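Local coordinates for protein beta-galactosidase BgaB (Bifidobacterium adolescentis, PDB 5VYM) that hydrolyses transgalactooligosaccharides, acting best on Gal(beta1-4)Gal linkages, and is represented here by its trimerisation domain, at residues 4-10 with 60-66; 9-15 with 67-71; 149-155 with 219-224; 157-162 with 210-216. All blocks are in the same frame, centred on the assembly; numbering follows the deposited sequence.

Contact 1. Residues 4-10 with 60-66; sequences HSDTAIL and SYKTVVL
The phenol ring of Tyr-61 is clasped between His-4 and Ala-8. Over one face lies the His-4 imidazole in a face-to-face stack, the centroids of the His-4 and Tyr-61 rings 4.1 Å apart and their planes at 21°, with ND1 displaced toward the rim of the phenol. Against the opposite face Ala-8 CB sits 3.5 Å from the Tyr-61 centroid, almost on the ring normal, a CH-pi contact. Tyr-61 CG lies beside its backbone N (chi1 -73°), which swings the ring back into this slot. The imidazole is fixed at two corners: His-4 ND1 donates in its ring plane to Ser-5 O (2.8 Å), and NE2 shares a 3.1 Å hydrogen bond with Ser-60 OG. An alanine in place of Tyr-61 would probably open a gap between His-4 and Ala-8 and deprive the imidazole of its stacking partner.

Beyond this clasp the strands run parallel. Asp-6 O starts the ladder by accepting two N-H groups, from Lys-62 N (2.8 Å) and Thr-63 N (3.0 Å). On the face of Ala-8 and Val-64, Leu-10 CD1 meets Val-64 CG1 at 3.5 Å, the two side chains nearly perpendicular; Thr-7 and Thr-63 lie alongside each other on the other face.

These are the two central strands of a doubly wound parallel sheet. Strand 50-53 flanks 7-11, its Asp-50 taking the Tyr-61 hydroxyl, and strand 89-93 flanks 63-66. Helix 31-44 packs on Thr-7, Ile-9 and Val-65, helix 74-85 on Val-64 and Leu-66.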
loop_
_atom_site.group_PDB
_atom_site.type_symbol
_atom_site.label_atom_id
_atom_site.label_comp_id
_atom_site.label_asym_id
_atom_site.label_seq_id
_atom_site.Cartn_x
_atom_site.Cartn_y
_atom_site.Cartn_z
ATOM N N HIS B 4 6.170 -20.173 -19.689
ATOM C CA HIS B 4 5.554 -20.790 -18.526
ATOM C C HIS B 4 4.083 -20.383 -18.435
ATOM O O HIS B 4 3.517 -19.794 -19.363
ATOM C CB HIS B 4 6.330 -20.418 -17.257
ATOM C CG HIS B 4 6.578 -18.948 -17.103
ATOM N ND1 HIS B 4 5.561 -18.033 -16.925
ATOM C CD2 HIS B 4 7.729 -18.235 -17.091
ATOM C CE1 HIS B 4 6.075 -16.821 -16.815
ATOM N NE2 HIS B 4 7.389 -16.916 -16.912
ATOM N N SER B 5 3.461 -20.703 -17.306
ATOM C CA SER B 5 2.057 -20.401 -17.088
ATOM C C SER B 5 1.865 -18.924 -16.744
ATOM O O SER B 5 2.811 -18.199 -16.427
ATOM C CB SER B 5 1.490 -21.281 -15.974
ATOM O OG SER B 5 0.203 -20.834 -15.574
ATOM N N ASP B 6 0.608 -18.479 -16.814
ATOM C CA ASP B 6 0.265 -17.127 -16.393
ATOM C C ASP B 6 0.186 -16.990 -14.879
ATOM O O ASP B 6 0.336 -15.877 -14.364
ATOM C CB ASP B 6 -1.071 -16.697 -17.002
ATOM C CG ASP B 6 -0.962 -16.349 -18.472
ATOM O OD1 ASP B 6 0.148 -15.998 -18.923
ATOM O OD2 ASP B 6 -1.991 -16.420 -19.177
ATOM N N THR B 7 -0.037 -18.089 -14.164
ATOM C CA THR B 7 -0.268 -18.068 -12.726
ATOM C C THR B 7 0.839 -18.829 -12.013
ATOM O O THR B 7 1.216 -19.927 -12.434
ATOM C CB THR B 7 -1.628 -18.683 -12.383
ATOM O OG1 THR B 7 -2.654 -18.032 -13.142
ATOM C CG2 THR B 7 -1.923 -18.529 -10.895
ATOM N N ALA B 8 1.351 -18.245 -10.935
ATOM C CA ALA B 8 2.348 -18.879 -10.085
ATOM C C ALA B 8 1.800 -18.990 -8.671
ATOM O O ALA B 8 1.361 -17.992 -8.089
ATOM C CB ALA B 8 3.661 -18.091 -10.081
ATOM N N ILE B 9 1.812 -20.201 -8.130
ATOM C CA ILE B 9 1.481 -20.431 -6.728
ATOM C C ILE B 9 2.784 -20.426 -5.942
ATOM O O ILE B 9 3.656 -21.272 -6.165
ATOM C CB ILE B 9 0.722 -21.751 -6.544
ATOM C CG1 ILE B 9 -0.560 -21.738 -7.377
ATOM C CG2 ILE B 9 0.410 -21.984 -5.072
ATOM C CD1 ILE B 9 -1.328 -23.035 -7.337
ATOM N N LEU B 10 2.926 -19.464 -5.034
ATOM C CA LEU B 10 4.188 -19.266 -4.338
ATOM C C LEU B 10 4.319 -20.225 -3.165
ATOM O O LEU B 10 3.366 -20.445 -2.411
ATOM C CB LEU B 10 4.310 -17.825 -3.850
ATOM C CG LEU B 10 4.173 -16.746 -4.926
ATOM C CD1 LEU B 10 4.577 -15.397 -4.359
ATOM C CD2 LEU B 10 4.998 -17.092 -6.159
ATOM N N SER B 60 7.578 -12.114 -13.929
ATOM C CA SER B 60 7.089 -12.320 -15.285
ATOM C C SER B 60 5.716 -12.979 -15.332
ATOM O O SER B 60 5.103 -13.015 -16.404
ATOM C CB SER B 60 8.092 -13.161 -16.082
ATOM O OG SER B 60 8.365 -14.388 -15.425
ATOM N N TYR B 61 5.221 -13.501 -14.214
ATOM C CA TYR B 61 3.884 -14.073 -14.191
ATOM C C TYR B 61 2.833 -12.967 -14.178
ATOM O O TYR B 61 3.113 -11.807 -13.861
ATOM C CB TYR B 61 3.704 -14.981 -12.972
ATOM C CG TYR B 61 4.430 -16.304 -13.074
ATOM C CD1 TYR B 61 5.763 -16.418 -12.701
ATOM C CD2 TYR B 61 3.781 -17.439 -13.541
ATOM C CE1 TYR B 61 6.429 -17.625 -12.793
ATOM C CE2 TYR B 61 4.439 -18.651 -13.637
ATOM C CZ TYR B 61 5.763 -18.738 -13.262
ATOM O OH TYR B 61 6.423 -19.942 -13.356
ATOM N N LYS B 62 1.606 -13.339 -14.533
ATOM C CA LYS B 62 0.510 -12.379 -14.526
ATOM C C LYS B 62 -0.291 -12.414 -13.233
ATOM O O LYS B 62 -0.786 -11.371 -12.790
ATOM C CB LYS B 62 -0.421 -12.633 -15.714
ATOM C CG LYS B 62 0.240 -12.439 -17.068
ATOM C CD LYS B 62 -0.777 -12.545 -18.191
ATOM C CE LYS B 62 -0.125 -12.343 -19.549
ATOM N NZ LYS B 62 0.615 -11.053 -19.613
ATOM N N THR B 63 -0.424 -13.586 -12.618
ATOM C CA THR B 63 -1.142 -13.751 -11.366
ATOM C C THR B 63 -0.279 -14.548 -10.401
ATOM O O THR B 63 0.397 -15.501 -10.801
ATOM C CB THR B 63 -2.486 -14.455 -11.584
ATOM O OG1 THR B 63 -3.302 -13.662 -12.455
ATOM C CG2 THR B 63 -3.217 -14.656 -10.261
ATOM N N VAL B 64 -0.299 -14.147 -9.134
ATOM C CA VAL B 64 0.476 -14.791 -8.082
ATOM C C VAL B 64 -0.470 -15.133 -6.939
ATOM O O VAL B 64 -1.282 -14.294 -6.529
ATOM C CB VAL B 64 1.633 -13.888 -7.609
ATOM C CG1 VAL B 64 1.864 -14.030 -6.127
ATOM C CG2 VAL B 64 2.900 -14.215 -8.382
ATOM N N VAL B 65 -0.383 -16.366 -6.442
ATOM C CA VAL B 65 -1.275 -16.876 -5.404
ATOM C C VAL B 65 -0.440 -17.242 -4.186
ATOM O O VAL B 65 0.584 -17.924 -4.312
ATOM C CB VAL B 65 -2.084 -18.090 -5.896
ATOM C CG1 VAL B 65 -2.985 -18.616 -4.790
ATOM C CG2 VAL B 65 -2.901 -17.726 -7.129
ATOM N N LEU B 66 -0.879 -16.794 -3.007
ATOM C CA LEU B 66 -0.199 -17.071 -1.742
ATOM C C LEU B 66 -1.156 -17.810 -0.815
ATOM O O LEU B 66 -1.915 -17.182 -0.059
ATOM C CB LEU B 66 0.308 -15.786 -1.091
ATOM C CG LEU B 66 1.423 -15.036 -1.822
ATOM C CD1 LEU B 66 0.850 -13.929 -2.693
ATOM C CD2 LEU B 66 2.440 -14.484 -0.836
#

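Contact 2. Residues 9-15 with 67-71; sequences ILFSAES and PTVLI
Ser-15 and Ile-71 bring the two backbones together, their CA atoms 5.1 Å apart, after a wider separation where strand 9-11 passes Pro-67. The Ser-15 hydroxyl does the joining: OG accepts from Ile-71 N at 2.9 Å, a fairly straight bond with an N-H...O angle of 164°. It lies beside its own backbone N (chi1 -60°), which turns it toward the N-cap residue Ser-12, and the two hydroxyls, Ser-12 OG and Ser-15 OG, are hydrogen-bonded at 2.9 Å. A water extends the chain of polar groups, lying 2.8 Å from Ser-12 OG and donating to Ile-71 O at 2.7 Å. An alanine at Ser-15 would probably leave Ile-71 N without its acceptor and Ser-12 OG without one of its partners.

Van der Waals contacts fill in around this network. Val-69, the centre of an inverse gamma turn, presses its CG1 to 3.8 Å from Ser-12 CB. Ile-71 CG1 lies 3.7 Å from Glu-14 O, against the first turn of the helix. Nearer the sheet, Ile-9 CG2 meets Pro-67 CG at 3.8 Å, the side chains at about a right angle.

The contact thus joins the start of helix 13-20 to the loop that follows strand 63-66, at the C-terminal ends of two parallel strands. His-31, opening helix 31-44, bonds both Ser-12 N and Pro-67 O, while Trp-38 of that helix packs on Ile-9 and Pro-67.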
loop_
_atom_site.group_PDB
_atom_site.type_symbol
_atom_site.label_atom_id
_atom_site.label_comp_id
_atom_site.label_asym_id
_atom_site.label_seq_id
_atom_site.Cartn_x
_atom_site.Cartn_y
_atom_site.Cartn_z
ATOM N N ILE B 9 1.812 -20.201 -8.130
ATOM C CA ILE B 9 1.481 -20.431 -6.728
ATOM C C ILE B 9 2.784 -20.426 -5.942
ATOM O O ILE B 9 3.656 -21.272 -6.165
ATOM C CB ILE B 9 0.722 -21.751 -6.544
ATOM C CG1 ILE B 9 -0.560 -21.738 -7.377
ATOM C CG2 ILE B 9 0.410 -21.984 -5.072
ATOM C CD1 ILE B 9 -1.328 -23.035 -7.337
ATOM N N LEU B 10 2.926 -19.464 -5.034
ATOM C CA LEU B 10 4.188 -19.266 -4.338
ATOM C C LEU B 10 4.319 -20.225 -3.165
ATOM O O LEU B 10 3.366 -20.445 -2.411
ATOM C CB LEU B 10 4.310 -17.825 -3.850
ATOM C CG LEU B 10 4.173 -16.746 -4.926
ATOM C CD1 LEU B 10 4.577 -15.397 -4.359
ATOM C CD2 LEU B 10 4.998 -17.092 -6.159
ATOM N N PHE B 11 5.513 -20.792 -3.014
ATOM C CA PHE B 11 5.821 -21.723 -1.937
ATOM C C PHE B 11 6.858 -21.107 -1.009
ATOM O O PHE B 11 7.930 -20.686 -1.458
ATOM C CB PHE B 11 6.331 -23.057 -2.489
ATOM C CG PHE B 11 6.886 -23.971 -1.438
ATOM C CD1 PHE B 11 6.055 -24.528 -0.478
ATOM C CD2 PHE B 11 8.236 -24.275 -1.407
ATOM C CE1 PHE B 11 6.561 -25.369 0.495
ATOM C CE2 PHE B 11 8.750 -25.118 -0.437
ATOM C CZ PHE B 11 7.910 -25.665 0.516
ATOM N N SER B 12 6.537 -21.059 0.282
ATOM C CA SER B 12 7.417 -20.520 1.312
ATOM C C SER B 12 7.831 -21.660 2.234
ATOM O O SER B 12 7.003 -22.189 2.982
ATOM C CB SER B 12 6.724 -19.409 2.095
ATOM O OG SER B 12 7.454 -19.084 3.266
ATOM N N ALA B 13 9.112 -22.033 2.178
ATOM C CA ALA B 13 9.609 -23.100 3.042
ATOM C C ALA B 13 9.470 -22.728 4.513
ATOM O O ALA B 13 9.119 -23.573 5.344
ATOM C CB ALA B 13 11.065 -23.418 2.703
ATOM N N GLU B 14 9.740 -21.464 4.853
ATOM C CA GLU B 14 9.589 -21.024 6.235
ATOM C C GLU B 14 8.146 -21.168 6.704
ATOM O O GLU B 14 7.895 -21.541 7.856
ATOM C CB GLU B 14 10.063 -19.576 6.383
ATOM C CG GLU B 14 11.550 -19.367 6.126
ATOM C CD GLU B 14 11.871 -19.129 4.661
ATOM O OE1 GLU B 14 12.904 -18.486 4.376
ATOM O OE2 GLU B 14 11.091 -19.578 3.795
ATOM N N SER B 15 7.183 -20.883 5.823
ATOM C CA SER B 15 5.780 -21.056 6.187
ATOM C C SER B 15 5.449 -22.526 6.421
ATOM O O SER B 15 4.645 -22.856 7.301
ATOM C CB SER B 15 4.876 -20.467 5.104
ATOM O OG SER B 15 5.117 -19.079 4.941
ATOM N N PRO B 67 -1.153 -19.143 -0.832
ATOM C CA PRO B 67 -2.036 -19.896 0.063
ATOM C C PRO B 67 -1.349 -20.296 1.360
ATOM O O PRO B 67 -0.409 -21.096 1.348
ATOM C CB PRO B 67 -2.407 -21.123 -0.777
ATOM C CG PRO B 67 -1.261 -21.276 -1.779
ATOM C CD PRO B 67 -0.387 -20.041 -1.711
ATOM N N THR B 68 -1.822 -19.745 2.479
ATOM C CA THR B 68 -1.253 -20.010 3.801
ATOM C C THR B 68 0.255 -19.758 3.803
ATOM O O THR B 68 1.057 -20.576 4.261
ATOM C CB THR B 68 -1.586 -21.432 4.269
ATOM O OG1 THR B 68 -2.953 -21.726 3.954
ATOM C CG2 THR B 68 -1.395 -21.572 5.779
ATOM N N VAL B 69 0.644 -18.610 3.257
ATOM C CA VAL B 69 2.038 -18.150 3.340
ATOM C C VAL B 69 2.138 -17.386 4.656
ATOM O O VAL B 69 2.075 -16.156 4.717
ATOM C CB VAL B 69 2.448 -17.314 2.124
ATOM C CG1 VAL B 69 3.899 -16.868 2.242
ATOM C CG2 VAL B 69 2.243 -18.116 0.848
ATOM N N LEU B 70 2.279 -18.146 5.744
ATOM C CA LEU B 70 2.219 -17.559 7.080
ATOM C C LEU B 70 3.357 -16.574 7.310
ATOM O O LEU B 70 3.160 -15.521 7.927
ATOM C CB LEU B 70 2.248 -18.662 8.138
ATOM C CG LEU B 70 1.008 -19.549 8.230
ATOM C CD1 LEU B 70 1.411 -21.002 8.395
ATOM C CD2 LEU B 70 0.126 -19.100 9.384
ATOM N N ILE B 71 4.552 -16.899 6.827
ATOM C CA ILE B 71 5.732 -16.068 7.029
ATOM C C ILE B 71 5.895 -15.173 5.810
ATOM O O ILE B 71 6.105 -15.662 4.694
ATOM C CB ILE B 71 6.989 -16.920 7.257
ATOM C CG1 ILE B 71 6.697 -18.069 8.226
ATOM C CG2 ILE B 71 8.124 -16.054 7.779
ATOM C CD1 ILE B 71 6.369 -17.623 9.628
HETATM O O HOH W 1 8.547 -16.501 3.760
#

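Contact 3. Residues 149-155 with 219-224; sequences DDSAALD and KLVRAY
Polar contact is concentrated where Asp-149 and Tyr-224 reach toward each other from opposite directions. Tyr-224 OH donates to Asp-149 OD2 over 2.7 Å, approaching on the syn side of the carboxylate but 25° out of its plane. Seen from the ring, OD2 lies at the edge and in plane, with the carboxylate turned 24° from the phenol. Asp-149 CG is held between its backbone N and carbonyl carbon (chi1 54°), which points the carboxylate at the helix. Ser-151 supports it from within the loop, its backbone N giving a long, weak bond to Asp-149 OD1.

The loop 149-155 links the edge strand 158-163 of the antiparallel sheet to its neighbour 143-147, and helix 214-225, the last of the chain, lies against it. Near Tyr-224 this helix widens into a pi-type turn at 221-224.

The apolar contacts are small and close. Ala-153 CB meets Ala-223 CB at 3.7 Å; the latter methyl also lies over one face of the Tyr-224 ring, offset toward its rim. Leu-154 sends CD2 to 3.8 Å from Leu-220 CB, the two side chains slanting across one another. Both leucines also touch Val-195 of strand 193-200, so the helix rests on the sheet as well as on the loop.

Lys-219 stretches its extended chain along the loop, with CD 3.8 Å from Ala-153 O. On the helix's other side, Val-221 packs on Phe-42 of the second subunit.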
loop_
_atom_site.group_PDB
_atom_site.type_symbol
_atom_site.label_atom_id
_atom_site.label_comp_id
_atom_site.label_asym_id
_atom_site.label_seq_id
_atom_site.Cartn_x
_atom_site.Cartn_y
_atom_site.Cartn_z
ATOM N N ASP B 149 21.496 11.869 -7.973
ATOM C CA ASP B 149 21.668 11.592 -9.391
ATOM C C ASP B 149 22.900 12.351 -9.891
ATOM O O ASP B 149 23.765 12.740 -9.103
ATOM C CB ASP B 149 20.385 11.947 -10.152
ATOM C CG ASP B 149 19.916 13.374 -9.891
ATOM O OD1 ASP B 149 20.622 14.126 -9.187
ATOM O OD2 ASP B 149 18.831 13.741 -10.391
ATOM N N ASP B 150 22.995 12.570 -11.201
ATOM C CA ASP B 150 24.098 13.323 -11.784
ATOM C C ASP B 150 23.675 14.711 -12.245
ATOM O O ASP B 150 24.465 15.410 -12.889
ATOM C CB ASP B 150 24.715 12.544 -12.948
ATOM C CG ASP B 150 25.437 11.289 -12.492
ATOM O OD1 ASP B 150 25.928 11.269 -11.343
ATOM O OD2 ASP B 150 25.516 10.326 -13.282
ATOM N N SER B 151 22.445 15.125 -11.933
ATOM C CA SER B 151 21.981 16.440 -12.356
ATOM C C SER B 151 22.645 17.556 -11.561
ATOM O O SER B 151 22.780 18.675 -12.067
ATOM C CB SER B 151 20.461 16.530 -12.222
ATOM O OG SER B 151 20.058 16.368 -10.873
ATOM N N ALA B 152 23.057 17.274 -10.322
ATOM C CA ALA B 152 23.671 18.273 -9.445
ATOM C C ALA B 152 22.760 19.482 -9.257
ATOM O O ALA B 152 23.226 20.610 -9.083
ATOM C CB ALA B 152 25.043 18.705 -9.972
ATOM N N ALA B 153 21.447 19.245 -9.293
ATOM C CA ALA B 153 20.478 20.334 -9.246
ATOM C C ALA B 153 20.331 20.895 -7.837
ATOM O O ALA B 153 20.454 22.107 -7.626
ATOM C CB ALA B 153 19.127 19.852 -9.774
ATOM N N LEU B 154 20.068 20.031 -6.861
ATOM C CA LEU B 154 19.824 20.455 -5.490
ATOM C C LEU B 154 21.103 20.615 -4.678
ATOM O O LEU B 154 21.029 20.747 -3.452
ATOM C CB LEU B 154 18.887 19.464 -4.793
ATOM C CG LEU B 154 17.490 19.332 -5.402
ATOM C CD1 LEU B 154 16.629 18.388 -4.577
ATOM C CD2 LEU B 154 16.831 20.696 -5.527
ATOM N N ASP B 155 22.265 20.608 -5.325
ATOM C CA ASP B 155 23.518 20.791 -4.606
ATOM C C ASP B 155 23.601 22.198 -4.026
ATOM O O ASP B 155 23.158 23.172 -4.641
ATOM C CB ASP B 155 24.707 20.531 -5.530
ATOM C CG ASP B 155 24.949 19.054 -5.763
ATOM O OD1 ASP B 155 24.523 18.240 -4.917
ATOM O OD2 ASP B 155 25.571 18.706 -6.788
ATOM N N LYS B 219 14.581 25.673 -7.423
ATOM C CA LYS B 219 15.529 24.750 -8.040
ATOM C C LYS B 219 14.913 23.367 -8.210
ATOM O O LYS B 219 15.031 22.747 -9.273
ATOM C CB LYS B 219 16.802 24.659 -7.197
ATOM C CG LYS B 219 17.771 25.815 -7.359
ATOM C CD LYS B 219 19.073 25.507 -6.633
ATOM C CE LYS B 219 20.171 26.492 -6.990
ATOM N NZ LYS B 219 21.488 26.053 -6.446
ATOM N N LEU B 220 14.253 22.868 -7.163
ATOM C CA LEU B 220 13.631 21.550 -7.224
ATOM C C LEU B 220 12.552 21.503 -8.299
ATOM O O LEU B 220 12.485 20.551 -9.085
ATOM C CB LEU B 220 13.051 21.193 -5.853
ATOM C CG LEU B 220 12.586 19.763 -5.560
ATOM C CD1 LEU B 220 12.622 19.517 -4.060
ATOM C CD2 LEU B 220 11.187 19.493 -6.100
ATOM N N VAL B 221 11.695 22.524 -8.343
ATOM C CA VAL B 221 10.595 22.534 -9.304
ATOM C C VAL B 221 11.134 22.570 -10.728
ATOM O O VAL B 221 10.692 21.812 -11.599
ATOM C CB VAL B 221 9.651 23.718 -9.029
ATOM C CG1 VAL B 221 8.625 23.844 -10.141
ATOM C CG2 VAL B 221 8.963 23.544 -7.684
ATOM N N ARG B 222 12.106 23.448 -10.981
ATOM C CA ARG B 222 12.623 23.610 -12.335
ATOM C C ARG B 222 13.347 22.358 -12.814
ATOM O O ARG B 222 13.323 22.046 -14.010
ATOM C CB ARG B 222 13.549 24.826 -12.390
ATOM C CG ARG B 222 13.929 25.275 -13.787
ATOM C CD ARG B 222 14.684 26.591 -13.725
ATOM N NE ARG B 222 13.827 27.690 -13.291
ATOM C CZ ARG B 222 14.267 28.782 -12.673
ATOM N NH1 ARG B 222 15.557 28.916 -12.399
ATOM N NH2 ARG B 222 13.415 29.736 -12.319
ATOM N N ALA B 223 13.975 21.619 -11.899
ATOM C CA ALA B 223 14.718 20.422 -12.281
ATOM C C ALA B 223 13.797 19.241 -12.574
ATOM O O ALA B 223 14.069 18.455 -13.489
ATOM C CB ALA B 223 15.717 20.052 -11.184
ATOM N N TYR B 224 12.709 19.096 -11.821
ATOM C CA TYR B 224 11.897 17.887 -11.888
ATOM C C TYR B 224 10.424 18.123 -12.188
ATOM O O TYR B 224 9.794 17.256 -12.799
ATOM C CB TYR B 224 12.004 17.100 -10.571
ATOM C CG TYR B 224 13.418 16.715 -10.194
ATOM C CD1 TYR B 224 14.084 15.702 -10.869
ATOM C CD2 TYR B 224 14.081 17.355 -9.154
ATOM C CE1 TYR B 224 15.373 15.343 -10.527
ATOM C CE2 TYR B 224 15.369 17.001 -8.803
ATOM C CZ TYR B 224 16.010 15.995 -9.492
ATOM O OH TYR B 224 17.294 15.639 -9.147
#

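Contact 4. Residues 157-162 with 210-216; sequences TTTRLW and CDLDVAD
Asp-216 can be followed outward along Thr-157, the two side chains sliding past each other in opposite directions. Its CB lies 3.8 Å from Thr-157 CG2, its CG draws in to 3.5 Å from that methyl, and OD1 ends 3.4 Å from it. The other oxygen, OD2, faces Thr-158 and is hydrogen-bonded to a water at 2.7 Å. That water neighbours Thr-158 O, its protons probably shared among these oxygens, and accepts from Asp-213 N, tying strand to helix start. Asp-213 is the N-cap, its OD1 accepting from Asp-216 N at 3.0 Å from above the carboxylate plane.

Farther along, Thr-159 OG1 stands 2.8 Å from Asp-211 O as its likely donor while accepting from Leu-161 N, an ST turn; OG1 gets there by lying opposite its backbone N (chi1 176°). Asp-211 N returns a 2.8 Å bond to Leu-161 O. Next to this, Trp-162 continues the sheet into an antiparallel strand of the second subunit.

Asp-213 OD1 and Asp-216 OD2, both acceptors, lie 3.1 Å apart. Their mutual repulsion would tend to raise a pKa, probably eased by the capped helix start and by Arg-160, whose NH2 stays beyond salt-bridge range of Asp-213 while its NH1 pairs with Glu-142.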
loop_
_atom_site.group_PDB
_atom_site.type_symbol
_atom_site.label_atom_id
_atom_site.label_comp_id
_atom_site.label_asym_id
_atom_site.label_seq_id
_atom_site.Cartn_x
_atom_site.Cartn_y
_atom_site.Cartn_z
ATOM N N THR B 157 21.915 23.410 -1.628
ATOM C CA THR B 157 20.709 23.791 -0.911
ATOM C C THR B 157 20.786 23.327 0.540
ATOM O O THR B 157 21.488 22.370 0.874
ATOM C CB THR B 157 19.474 23.198 -1.591
ATOM O OG1 THR B 157 19.546 21.769 -1.558
ATOM C CG2 THR B 157 19.396 23.659 -3.039
ATOM N N THR B 158 20.056 24.022 1.408
ATOM C CA THR B 158 20.067 23.745 2.837
ATOM C C THR B 158 18.636 23.591 3.337
ATOM O O THR B 158 17.668 23.823 2.609
ATOM C CB THR B 158 20.785 24.852 3.622
ATOM O OG1 THR B 158 20.139 26.109 3.383
ATOM C CG2 THR B 158 22.245 24.949 3.201
ATOM N N THR B 159 18.513 23.193 4.601
ATOM C CA THR B 159 17.208 23.040 5.227
ATOM C C THR B 159 17.362 23.194 6.733
ATOM O O THR B 159 18.373 22.778 7.306
ATOM C CB THR B 159 16.574 21.683 4.886
ATOM O OG1 THR B 159 15.333 21.538 5.586
ATOM C CG2 THR B 159 17.503 20.533 5.261
ATOM N N ARG B 160 16.362 23.811 7.362
ATOM C CA ARG B 160 16.305 23.934 8.812
ATOM C C ARG B 160 15.147 23.143 9.408
ATOM O O ARG B 160 14.808 23.340 10.580
ATOM C CB ARG B 160 16.211 25.407 9.217
ATOM C CG ARG B 160 17.495 26.190 8.988
ATOM C CD ARG B 160 17.204 27.598 8.498
ATOM N NE ARG B 160 16.415 27.586 7.269
ATOM C CZ ARG B 160 16.930 27.457 6.049
ATOM N NH1 ARG B 160 18.241 27.327 5.889
ATOM N NH2 ARG B 160 16.133 27.455 4.988
ATOM N N LEU B 161 14.536 22.258 8.626
ATOM C CA LEU B 161 13.450 21.408 9.106
ATOM C C LEU B 161 13.412 20.173 8.222
ATOM O O LEU B 161 13.145 20.284 7.022
ATOM C CB LEU B 161 12.113 22.146 9.066
ATOM C CG LEU B 161 11.042 21.654 10.039
ATOM C CD1 LEU B 161 11.273 22.252 11.419
ATOM C CD2 LEU B 161 9.650 21.982 9.529
ATOM N N TRP B 162 13.677 19.005 8.802
ATOM C CA TRP B 162 13.807 17.786 8.022
ATOM C C TRP B 162 13.194 16.616 8.777
ATOM O O TRP B 162 13.025 16.650 9.998
ATOM C CB TRP B 162 15.278 17.486 7.698
ATOM C CG TRP B 162 16.124 17.346 8.923
ATOM C CD1 TRP B 162 16.319 16.214 9.658
ATOM C CD2 TRP B 162 16.881 18.378 9.569
ATOM N NE1 TRP B 162 17.151 16.475 10.719
ATOM C CE2 TRP B 162 17.512 17.797 10.686
ATOM C CE3 TRP B 162 17.089 19.736 9.309
ATOM C CZ2 TRP B 162 18.335 18.525 11.542
ATOM C CZ3 TRP B 162 17.907 20.457 10.160
ATOM C CH2 TRP B 162 18.520 19.850 11.262
ATOM N N CYS B 210 12.091 17.467 3.479
ATOM C CA CYS B 210 12.614 18.606 4.214
ATOM C C CYS B 210 11.962 19.881 3.707
ATOM O O CYS B 210 11.413 19.930 2.604
ATOM C CB CYS B 210 14.138 18.711 4.089
ATOM S SG CYS B 210 14.728 18.857 2.391
ATOM N N ASP B 211 12.034 20.921 4.533
ATOM C CA ASP B 211 11.512 22.229 4.175
ATOM C C ASP B 211 12.590 23.031 3.456
ATOM O O ASP B 211 13.719 23.143 3.942
ATOM C CB ASP B 211 11.031 22.980 5.416
ATOM C CG ASP B 211 10.507 24.363 5.090
ATOM O OD1 ASP B 211 9.562 24.466 4.279
ATOM O OD2 ASP B 211 11.041 25.346 5.644
ATOM N N LEU B 212 12.237 23.580 2.298
ATOM C CA LEU B 212 13.135 24.411 1.513
ATOM C C LEU B 212 12.545 25.806 1.370
ATOM O O LEU B 212 11.322 25.975 1.313
ATOM C CB LEU B 212 13.378 23.811 0.121
ATOM C CG LEU B 212 13.884 22.369 0.049
ATOM C CD1 LEU B 212 13.801 21.852 -1.377
ATOM C CD2 LEU B 212 15.307 22.275 0.568
ATOM N N ASP B 213 13.418 26.807 1.317
ATOM C CA ASP B 213 12.944 28.150 1.028
ATOM C C ASP B 213 12.600 28.269 -0.456
ATOM O O ASP B 213 12.883 27.378 -1.261
ATOM C CB ASP B 213 13.977 29.201 1.451
ATOM C CG ASP B 213 15.337 28.999 0.800
ATOM O OD1 ASP B 213 15.475 28.109 -0.064
ATOM O OD2 ASP B 213 16.275 29.741 1.160
ATOM N N VAL B 214 11.974 29.394 -0.812
ATOM C CA VAL B 214 11.462 29.566 -2.171
ATOM C C VAL B 214 12.589 29.460 -3.192
ATOM O O VAL B 214 12.409 28.896 -4.278
ATOM C CB VAL B 214 10.709 30.903 -2.290
ATOM C CG1 VAL B 214 10.207 31.108 -3.713
ATOM C CG2 VAL B 214 9.557 30.948 -1.296
ATOM N N ALA B 215 13.768 29.989 -2.858
ATOM C CA ALA B 215 14.892 29.936 -3.789
ATOM C C ALA B 215 15.305 28.497 -4.075
ATOM O O ALA B 215 15.428 28.092 -5.237
ATOM C CB ALA B 215 16.070 30.740 -3.236
ATOM N N ASP B 216 15.523 27.705 -3.021
ATOM C CA ASP B 216 15.903 26.309 -3.218
ATOM C C ASP B 216 14.734 25.484 -3.743
ATOM O O ASP B 216 14.930 24.554 -4.534
ATOM C CB ASP B 216 16.436 25.716 -1.913
ATOM C CG ASP B 216 17.742 26.349 -1.472
ATOM O OD1 ASP B 216 18.493 26.837 -2.344
ATOM O OD2 ASP B 216 18.022 26.358 -0.254
HETATM O O HOH W 2 16.456 26.204 1.924
HETATM O O HOH W 3 14.457 25.378 5.690
#

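The four contacts fall into two well-separated pairs within the trimerisation domain. Contacts 1 and 2 share Ile-9 and Leu-10 on strand 7-11, with centres 14 Å apart: one builds the middle of the parallel sheet, the other joins the segments that follow two of its strands at their C-terminal ends. Contacts 3 and 4, centres 13 Å apart, both use helix 214-225 beside the antiparallel sheet and meet through Leu-220 and Leu-212; contact 4 is nested inside the loop that contact 3 closes. The pairs follow each other in the sequence, and their centres lie 40 to 45 Å apart. Contacts 3 and 4 also touch the second subunit, so the later half of the chain combines internal packing with assembly.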